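Local structure of phosphate-specific transport system accessory protein PhoU homolog (Streptococcus pneumoniae, 2I0M) at residues 37-42 against 102-107; 77-82 against 205-210; 94-99 against 187-192. The protein probably takes part in regulating phosphate uptake, and is a homodimeric, all-helical protein that binds zinc ions. All blocks are in the same frame, centred on the assembly; numbering follows the deposited sequence.

Contact 1 (37-42 against 102-107)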
loop_
_atom_site.group_PDB
_atom_site.type_symbol
_atom_site.label_atom_id
_atom_site.label_comp_id
_atom_site.label_asym_id
_atom_site.label_seq_id
_atom_site.Cartn_x
_atom_site.Cartn_y
_atom_site.Cartn_z
ATOM N N LYS A 37 15.891 -5.733 21.432
ATOM C CA LYS A 37 14.841 -5.266 22.356
ATOM C C LYS A 37 15.140 -3.876 22.933
ATOM O O LYS A 37 14.915 -3.615 24.119
ATOM C CB LYS A 37 14.599 -6.287 23.486
ATOM C CG LYS A 37 13.453 -7.266 23.229
ATOM C CD LYS A 37 13.866 -8.391 22.297
ATOM C CE LYS A 37 12.699 -8.862 21.449
ATOM N NZ LYS A 37 13.138 -9.865 20.441
ATOM N N ASP A 38 15.654 -2.993 22.078
ATOM C CA ASP A 38 16.065 -1.652 22.477
ATOM C C ASP A 38 14.883 -0.684 22.369
ATOM O O ASP A 38 14.663 -0.046 21.326
ATOM C CB ASP A 38 17.240 -1.205 21.607
ATOM C CG ASP A 38 17.831 0.131 22.030
ATOM O OD1 ASP A 38 18.955 0.428 21.573
ATOM O OD2 ASP A 38 17.193 0.891 22.795
ATOM N N LYS A 39 14.129 -0.579 23.460
ATOM C CA LYS A 39 12.927 0.251 23.505
ATOM C C LYS A 39 13.213 1.747 23.352
ATOM O O LYS A 39 12.348 2.512 22.928
ATOM C CB LYS A 39 12.130 -0.028 24.779
ATOM C CG LYS A 39 11.516 -1.422 24.802
ATOM C CD LYS A 39 10.534 -1.604 25.958
ATOM C CE LYS A 39 10.149 -3.075 26.091
ATOM N NZ LYS A 39 8.771 -3.266 26.620
ATOM N N GLU A 40 14.436 2.148 23.679
ATOM C CA GLU A 40 14.859 3.535 23.533
ATOM C C GLU A 40 15.114 3.881 22.067
ATOM O O GLU A 40 14.712 4.946 21.605
ATOM C CB GLU A 40 16.083 3.818 24.410
ATOM C CG GLU A 40 15.866 3.406 25.859
ATOM C CD GLU A 40 16.901 3.976 26.798
ATOM O OE1 GLU A 40 16.516 4.469 27.888
ATOM O OE2 GLU A 40 18.102 3.930 26.446
ATOM N N MET A 41 15.759 2.970 21.339
ATOM C CA MET A 41 15.993 3.135 19.901
ATOM C C MET A 41 14.678 3.129 19.135
ATOM O O MET A 41 14.529 3.854 18.153
ATOM C CB MET A 41 16.915 2.033 19.370
ATOM C CG MET A 41 17.500 2.265 17.973
ATOM S SD MET A 41 18.252 0.736 17.351
ATOM C CE MET A 41 19.345 1.354 16.083
ATOM N N ALA A 42 13.729 2.313 19.591
ATOM C CA ALA A 42 12.388 2.301 19.026
ATOM C C ALA A 42 11.742 3.682 19.114
ATOM O O ALA A 42 11.129 4.140 18.144
ATOM C CB ALA A 42 11.518 1.250 19.705
ATOM N N LYS A 102 7.000 0.636 17.262
ATOM C CA LYS A 102 5.894 0.677 18.235
ATOM C C LYS A 102 5.580 -0.696 18.833
ATOM O O LYS A 102 5.333 -0.808 20.029
ATOM C CB LYS A 102 4.624 1.275 17.628
ATOM C CG LYS A 102 4.792 2.668 17.059
ATOM C CD LYS A 102 3.458 3.231 16.612
ATOM C CE LYS A 102 3.638 4.513 15.823
ATOM N NZ LYS A 102 2.358 5.264 15.732
ATOM N N ALA A 103 5.591 -1.733 17.999
ATOM C CA ALA A 103 5.386 -3.099 18.477
ATOM C C ALA A 103 6.486 -3.544 19.459
ATOM O O ALA A 103 6.226 -4.336 20.355
ATOM C CB ALA A 103 5.279 -4.065 17.306
ATOM N N VAL A 104 7.704 -3.028 19.278
ATOM C CA VAL A 104 8.831 -3.319 20.166
ATOM C C VAL A 104 8.595 -2.754 21.567
ATOM O O VAL A 104 9.074 -3.313 22.548
ATOM C CB VAL A 104 10.187 -2.812 19.574
ATOM C CG1 VAL A 104 11.305 -2.823 20.628
ATOM C CG2 VAL A 104 10.588 -3.643 18.350
ATOM N N LEU A 105 7.848 -1.656 21.654
ATOM C CA LEU A 105 7.507 -1.037 22.942
ATOM C C LEU A 105 6.442 -1.835 23.692
ATOM O O LEU A 105 6.287 -1.695 24.904
ATOM C CB LEU A 105 7.000 0.395 22.746
ATOM C CG LEU A 105 7.839 1.444 22.017
ATOM C CD1 LEU A 105 7.036 2.734 21.914
ATOM C CD2 LEU A 105 9.157 1.687 22.722
ATOM N N GLN A 106 5.714 -2.666 22.960
ATOM C CA GLN A 106 4.631 -3.457 23.518
ATOM C C GLN A 106 5.104 -4.859 23.889
ATOM O O GLN A 106 4.359 -5.638 24.501
ATOM C CB GLN A 106 3.456 -3.511 22.534
ATOM C CG GLN A 106 2.893 -2.139 22.147
ATOM C CD GLN A 106 2.275 -1.405 23.328
ATOM O OE1 GLN A 106 1.131 -1.656 23.701
ATOM N NE2 GLN A 106 3.031 -0.486 23.917
ATOM N N LEU A 107 6.348 -5.172 23.527
ATOM C CA LEU A 107 6.920 -6.476 23.830
ATOM C C LEU A 107 7.263 -6.638 25.314
ATOM O O LEU A 107 7.822 -5.737 25.945
ATOM C CB LEU A 107 8.141 -6.769 22.952
ATOM C CG LEU A 107 7.880 -7.117 21.479
ATOM C CD1 LEU A 107 9.188 -7.391 20.747
ATOM C CD2 LEU A 107 6.931 -8.304 21.336
#

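Contact 2 (77-82 against 205-210)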
loop_
_atom_site.group_PDB
_atom_site.type_symbol
_atom_site.label_atom_id
_atom_site.label_comp_id
_atom_site.label_asym_id
_atom_site.label_seq_id
_atom_site.Cartn_x
_atom_site.Cartn_y
_atom_site.Cartn_z
ATOM N N LEU A 77 8.398 13.215 -18.378
ATOM C CA LEU A 77 7.104 13.301 -17.742
ATOM C C LEU A 77 6.881 12.051 -16.900
ATOM O O LEU A 77 6.518 12.128 -15.730
ATOM C CB LEU A 77 6.035 13.437 -18.819
ATOM C CG LEU A 77 4.702 14.083 -18.471
ATOM C CD1 LEU A 77 3.652 13.005 -18.205
ATOM C CD2 LEU A 77 4.842 15.066 -17.305
ATOM N N ARG A 78 7.128 10.901 -17.517
ATOM C CA ARG A 78 7.095 9.616 -16.837
ATOM C C ARG A 78 8.049 9.617 -15.657
ATOM O O ARG A 78 7.778 8.991 -14.636
ATOM C CB ARG A 78 7.455 8.478 -17.804
ATOM C CG ARG A 78 6.567 8.441 -19.049
ATOM C CD ARG A 78 6.277 7.021 -19.505
ATOM N NE ARG A 78 7.475 6.308 -19.944
ATOM C CZ ARG A 78 7.974 6.342 -21.177
ATOM N NH1 ARG A 78 7.402 7.078 -22.122
ATOM N NH2 ARG A 78 9.064 5.645 -21.463
ATOM N N PHE A 79 9.150 10.343 -15.797
ATOM C CA PHE A 79 10.168 10.380 -14.767
ATOM C C PHE A 79 9.675 11.099 -13.527
ATOM O O PHE A 79 9.647 10.519 -12.469
ATOM C CB PHE A 79 11.485 10.997 -15.256
ATOM C CG PHE A 79 12.512 11.115 -14.167
ATOM C CD1 PHE A 79 13.305 10.020 -13.822
ATOM C CD2 PHE A 79 12.651 12.295 -13.446
ATOM C CE1 PHE A 79 14.240 10.109 -12.813
ATOM C CE2 PHE A 79 13.569 12.388 -12.426
ATOM C CZ PHE A 79 14.374 11.297 -12.107
ATOM N N VAL A 80 9.296 12.366 -13.673
ATOM C CA VAL A 80 8.806 13.175 -12.556
ATOM C C VAL A 80 7.586 12.500 -11.869
ATOM O O VAL A 80 7.478 12.515 -10.635
ATOM C CB VAL A 80 8.519 14.630 -13.015
ATOM C CG1 VAL A 80 7.836 15.433 -11.937
ATOM C CG2 VAL A 80 9.804 15.314 -13.437
ATOM N N ILE A 81 6.707 11.885 -12.667
ATOM C CA ILE A 81 5.551 11.142 -12.142
ATOM C C ILE A 81 6.013 9.940 -11.312
ATOM O O ILE A 81 5.406 9.601 -10.306
ATOM C CB ILE A 81 4.601 10.667 -13.286
ATOM C CG1 ILE A 81 3.901 11.868 -13.960
ATOM C CG2 ILE A 81 3.558 9.656 -12.757
ATOM C CD1 ILE A 81 3.038 11.510 -15.196
ATOM N N SER A 82 7.104 9.312 -11.735
ATOM C CA SER A 82 7.668 8.166 -11.037
ATOM C C SER A 82 8.274 8.549 -9.687
ATOM O O SER A 82 8.176 7.798 -8.737
ATOM C CB SER A 82 8.724 7.480 -11.910
ATOM O OG SER A 82 8.143 6.988 -13.102
ATOM N N VAL A 205 9.374 -0.080 -14.290
ATOM C CA VAL A 205 9.102 -0.729 -15.582
ATOM C C VAL A 205 8.273 0.199 -16.476
ATOM O O VAL A 205 8.553 0.315 -17.663
ATOM C CB VAL A 205 8.588 -2.226 -15.479
ATOM C CG1 VAL A 205 7.409 -2.344 -14.579
ATOM C CG2 VAL A 205 8.224 -2.801 -16.860
ATOM N N TYR A 206 7.298 0.888 -15.873
ATOM C CA TYR A 206 6.501 1.927 -16.524
ATOM C C TYR A 206 7.358 3.050 -17.111
ATOM O O TYR A 206 7.028 3.624 -18.146
ATOM C CB TYR A 206 5.482 2.499 -15.527
ATOM C CG TYR A 206 5.097 3.939 -15.766
ATOM C CD1 TYR A 206 3.997 4.273 -16.569
ATOM C CD2 TYR A 206 5.827 4.969 -15.181
ATOM C CE1 TYR A 206 3.641 5.619 -16.785
ATOM C CE2 TYR A 206 5.494 6.297 -15.385
ATOM C CZ TYR A 206 4.402 6.620 -16.174
ATOM O OH TYR A 206 4.102 7.954 -16.358
ATOM N N LEU A 207 8.451 3.368 -16.432
ATOM C CA LEU A 207 9.345 4.428 -16.875
ATOM C C LEU A 207 10.064 4.041 -18.186
ATOM O O LEU A 207 10.140 4.832 -19.127
ATOM C CB LEU A 207 10.312 4.790 -15.738
ATOM C CG LEU A 207 11.428 5.821 -15.918
ATOM C CD1 LEU A 207 10.915 7.150 -16.478
ATOM C CD2 LEU A 207 12.161 6.019 -14.607
ATOM N N GLU A 208 10.556 2.813 -18.266
ATOM C CA GLU A 208 11.211 2.355 -19.476
ATOM C C GLU A 208 10.213 2.005 -20.568
ATOM O O GLU A 208 10.462 2.228 -21.747
ATOM C CB GLU A 208 12.119 1.161 -19.190
ATOM C CG GLU A 208 12.907 0.727 -20.439
ATOM C CD GLU A 208 14.265 0.140 -20.136
ATOM O OE1 GLU A 208 14.440 -0.473 -19.074
ATOM O OE2 GLU A 208 15.165 0.289 -20.984
ATOM N N THR A 209 9.067 1.487 -20.147
ATOM C CA THR A 209 8.069 0.896 -21.020
ATOM C C THR A 209 7.026 1.906 -21.506
ATOM O O THR A 209 6.695 1.934 -22.687
ATOM C CB THR A 209 7.427 -0.292 -20.273
ATOM O OG1 THR A 209 8.289 -1.431 -20.407
ATOM C CG2 THR A 209 6.061 -0.639 -20.792
ATOM N N GLY A 210 6.519 2.739 -20.605
ATOM C CA GLY A 210 5.471 3.701 -20.945
ATOM C C GLY A 210 4.095 3.265 -20.470
ATOM O O GLY A 210 3.110 3.977 -20.648
#

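Contact 3 (94-99 against 187-192). With ZN (zinc ion), chain B; ZN (zinc ion), chain D.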
loop_
_atom_site.group_PDB
_atom_site.type_symbol
_atom_site.label_atom_id
_atom_site.label_comp_id
_atom_site.label_asym_id
_atom_site.label_seq_id
_atom_site.Cartn_x
_atom_site.Cartn_y
_atom_site.Cartn_z
ATOM N N GLY A 94 8.604 3.810 5.407
ATOM C CA GLY A 94 8.917 4.490 6.672
ATOM C C GLY A 94 7.919 4.318 7.814
ATOM O O GLY A 94 8.307 3.980 8.920
ATOM N N ASP A 95 6.634 4.556 7.566
ATOM C CA ASP A 95 5.594 4.370 8.605
ATOM C C ASP A 95 5.554 2.930 9.159
ATOM O O ASP A 95 5.293 2.721 10.334
ATOM C CB ASP A 95 4.213 4.678 8.044
ATOM C CG ASP A 95 4.018 6.144 7.655
ATOM O OD1 ASP A 95 4.675 7.085 8.191
ATOM O OD2 ASP A 95 3.121 6.345 6.810
ATOM N N HIS A 96 5.805 1.951 8.299
ATOM C CA HIS A 96 5.751 0.541 8.668
ATOM C C HIS A 96 6.977 0.134 9.465
ATOM O O HIS A 96 6.923 -0.808 10.255
ATOM C CB HIS A 96 5.585 -0.358 7.428
ATOM C CG HIS A 96 4.166 -0.492 6.979
ATOM N ND1 HIS A 96 3.695 0.085 5.823
ATOM C CD2 HIS A 96 3.103 -1.092 7.557
ATOM C CE1 HIS A 96 2.402 -0.164 5.702
ATOM N NE2 HIS A 96 2.017 -0.876 6.743
ATOM N N MET A 97 8.069 0.864 9.268
ATOM C CA MET A 97 9.233 0.727 10.112
ATOM C C MET A 97 9.023 1.392 11.497
ATOM O O MET A 97 9.480 0.852 12.511
ATOM C CB MET A 97 10.492 1.217 9.380
ATOM C CG MET A 97 10.851 0.365 8.115
ATOM S SD MET A 97 11.043 -1.441 8.382
ATOM C CE MET A 97 9.415 -2.103 8.151
ATOM N N ALA A 98 8.330 2.535 11.543
ATOM C CA ALA A 98 7.897 3.128 12.820
ATOM C C ALA A 98 6.898 2.221 13.528
ATOM O O ALA A 98 6.868 2.180 14.760
ATOM C CB ALA A 98 7.276 4.525 12.619
ATOM N N GLY A 99 6.081 1.514 12.744
ATOM C CA GLY A 99 5.105 0.559 13.265
ATOM C C GLY A 99 5.761 -0.591 14.004
ATOM O O GLY A 99 5.313 -0.961 15.081
ATOM N N ILE A 187 5.322 -8.711 11.410
ATOM C CA ILE A 187 5.471 -9.414 10.139
ATOM C C ILE A 187 4.575 -8.808 9.058
ATOM O O ILE A 187 4.932 -8.831 7.887
ATOM C CB ILE A 187 5.321 -10.967 10.258
ATOM C CG1 ILE A 187 3.906 -11.380 10.662
ATOM C CG2 ILE A 187 6.359 -11.508 11.227
ATOM C CD1 ILE A 187 3.565 -12.822 10.319
ATOM N N GLY A 188 3.446 -8.229 9.477
ATOM C CA GLY A 188 2.580 -7.472 8.581
ATOM C C GLY A 188 3.235 -6.185 8.094
ATOM O O GLY A 188 3.027 -5.766 6.943
ATOM N N HIS A 189 4.022 -5.552 8.965
ATOM C CA HIS A 189 4.751 -4.334 8.605
ATOM C C HIS A 189 5.859 -4.603 7.596
ATOM O O HIS A 189 6.094 -3.784 6.708
ATOM C CB HIS A 189 5.324 -3.638 9.836
ATOM C CG HIS A 189 4.301 -2.895 10.637
ATOM N ND1 HIS A 189 3.455 -1.963 10.078
ATOM C CD2 HIS A 189 4.001 -2.932 11.959
ATOM C CE1 HIS A 189 2.660 -1.472 11.014
ATOM N NE2 HIS A 189 2.968 -2.045 12.164
ATOM N N LEU A 190 6.530 -5.741 7.744
ATOM C CA LEU A 190 7.578 -6.162 6.826
ATOM C C LEU A 190 6.988 -6.568 5.495
ATOM O O LEU A 190 7.547 -6.256 4.442
ATOM C CB LEU A 190 8.377 -7.342 7.403
ATOM C CG LEU A 190 9.519 -7.036 8.369
ATOM C CD1 LEU A 190 10.102 -8.311 8.959
ATOM C CD2 LEU A 190 10.595 -6.231 7.649
ATOM N N GLU A 191 5.863 -7.278 5.543
ATOM C CA GLU A 191 5.207 -7.719 4.331
ATOM C C GLU A 191 4.767 -6.494 3.496
ATOM O O GLU A 191 4.994 -6.482 2.288
ATOM C CB GLU A 191 4.048 -8.678 4.656
ATOM C CG GLU A 191 3.506 -9.473 3.458
ATOM C CD GLU A 191 2.645 -8.631 2.508
ATOM O OE1 GLU A 191 1.994 -7.671 2.975
ATOM O OE2 GLU A 191 2.621 -8.935 1.294
ATOM N N ARG A 192 4.171 -5.481 4.143
ATOM C CA ARG A 192 3.797 -4.204 3.496
ATOM C C ARG A 192 4.986 -3.412 2.956
ATOM O O ARG A 192 4.950 -2.938 1.818
ATOM C CB ARG A 192 3.002 -3.292 4.443
ATOM C CG ARG A 192 1.704 -3.843 4.929
ATOM C CD ARG A 192 0.698 -3.945 3.814
ATOM N NE ARG A 192 -0.014 -2.681 3.609
ATOM C CZ ARG A 192 0.365 -1.750 2.744
ATOM N NH1 ARG A 192 1.442 -1.941 1.983
ATOM N NH2 ARG A 192 -0.342 -0.642 2.624
HETATM ZN ZN ZN B . 3.857 -9.204 -0.239
HETATM ZN ZN ZN D . 2.238 8.044 6.157
#

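Contact 1 (37-42 against 102-107)
With CG anti to its own carbonyl carbon (chi1 -68°) and the chain extended beyond, Lys39 reaches from the first turn of helix 39-66 to the carbonyls of Leu105 and Leu107, in the C-terminal part of segment 102-107 at one end of the PhoU helical bundle. Lys39 NZ gives Leu107 O a 2.7 Å hydrogen bond, entering nearly in line with C=O (angle at oxygen 161°). A second, weak bond goes to Leu105 O. These two carbonyls would be expected to favour the positive charge of the Lys39 ammonium; Lys39 CE also passes 3.7 Å from Val104 O. Beside the lysine chain, apolar groups also meet: CD2 of Leu105 packs against Ala42 CB at 3.9 Å and also abuts the backbone O of Lys39, while CG1 of Val104 meets the same Ala42 CB at 4.2 Å. Lys37 crosses Leu107 at about a right angle, Lys37 CE to Leu107 CD1 3.9 Å, and its NZ is held elsewhere, by Leu34 O and Tyr183 OH. Helix 39-66 itself opens with Asp38 as N-cap: Met41 N donates to Asp38 OD2 at 2.9 Å, approaching from above the carboxylate plane.

Contact 2 (77-82 against 205-210)
Arg78 and Leu207 are the nearest residues, CA to CA 5.7 Å, of two antiparallel helices of the bundle, 77-82 and 205-209, whose local axes run 173° apart in direction and 9.3 Å from each other at closest approach. The main feature is an arginine laid across the C-terminal end of a neighbouring helix. Arg78, bent at chi2 and chi3, brings its guanidinium to carbonyls in the last turn of helix 177-209: Arg78 NH2 donates to Leu207 O at 2.7 Å with an N-H...O angle of 153°, and the acceptor lies in the guanidinium plane. NE adds weak bonds to Leu207 O and Tyr206 O, so Leu207 O takes bonds from both NE and NH2. Gly210, which leaves the helix with positive phi, places its CA over one guanidinium face. Nearer the backbone within the same side chain, Arg78 CD sits over the Tyr206 ring in a CH-pi contact, 4.2 Å from the centroid, with ring and guanidinium planes 81° apart. The ring is also in cation-pi contact with Arg203, and Tyr206 OH meets Ile81 CD1 at 3.9 Å. Ile81 in turn packs on Glu60 of the second subunit, which places this contact beside the dimer partner. Separately, Leu207 CD1 touches Phe79 CB at 4.1 Å. Ser82 OG lies at the edge of the Tyr206 ring, 3.6 Å from Tyr206 CE2, and donates within its own helix to Arg78 O, on the opposite face of that carbonyl from Ser82 N.

Contact 3 (94-99 against 187-192)
Two zinc sites flank this helix pair: Asp95 OD2 binds one ion at 2.0 Å, together with Glu91 of the same chain and Asp214 of the second subunit, and Glu191 OE2 binds another at 2.0 Å, together with Asp156 and Asp195. Between them, helices 94-99 and 187-192 run antiparallel (crossing angle -165°, axes 8.8 Å apart), with His96 and His189 the closest pair across the interface, CA to CA 5.0 Å. Their rings meet rim to rim, centroids 5.0 Å apart and planes inclined at 56°, so neither stacks on the other; the very short approach of His96 CD2 to His189 ND1 is doubtful. Each ring instead has an aliphatic group over a face. Arg192 CB lies 3.5 Å from the His96 centroid, close to the ring normal, and Gly99 CA lies 3.9 Å from the His189 centroid, offset toward the rim; lacking a side chain, Gly99 leaves room for that ring. Bends at chi2 and chi3 fold Arg192 back, bringing its guanidinium face toward His96 CE1, while NH2 is anchored by Tyr196 OH. Met97 CE reaches Leu190 CD2 at 4.3 Å on the buried side. Acidic pairs four residues apart on a helix, Glu91 with Asp95 and Glu191 with Asp195, are characteristic of the metal sites of PhoU-family helical bundles.

Overall arrangement
Helix 74-105 takes part in all three contacts. Contacts 2 and 3 sample its antiparallel pairing with helix 177-209 at points whose centres are about 26 Å apart, whereas contact 1 joins its C-terminal end to the start of helix 39-66. Contacts 1 and 2 lie on opposite sides of the chain's centre, about 39 Å between their centres. The centre of contact 3 is about 7 Å from the chain's centre and about 14 Å from the centre of contact 1. It alone supplies zinc ligands, to ions on two flanks of the helix pair; in contact 2, the Tyr206 side chain remains about 10 Å from a bound zinc ion. Contacts 2 and 3 both touch the second subunit; contact 1 does not.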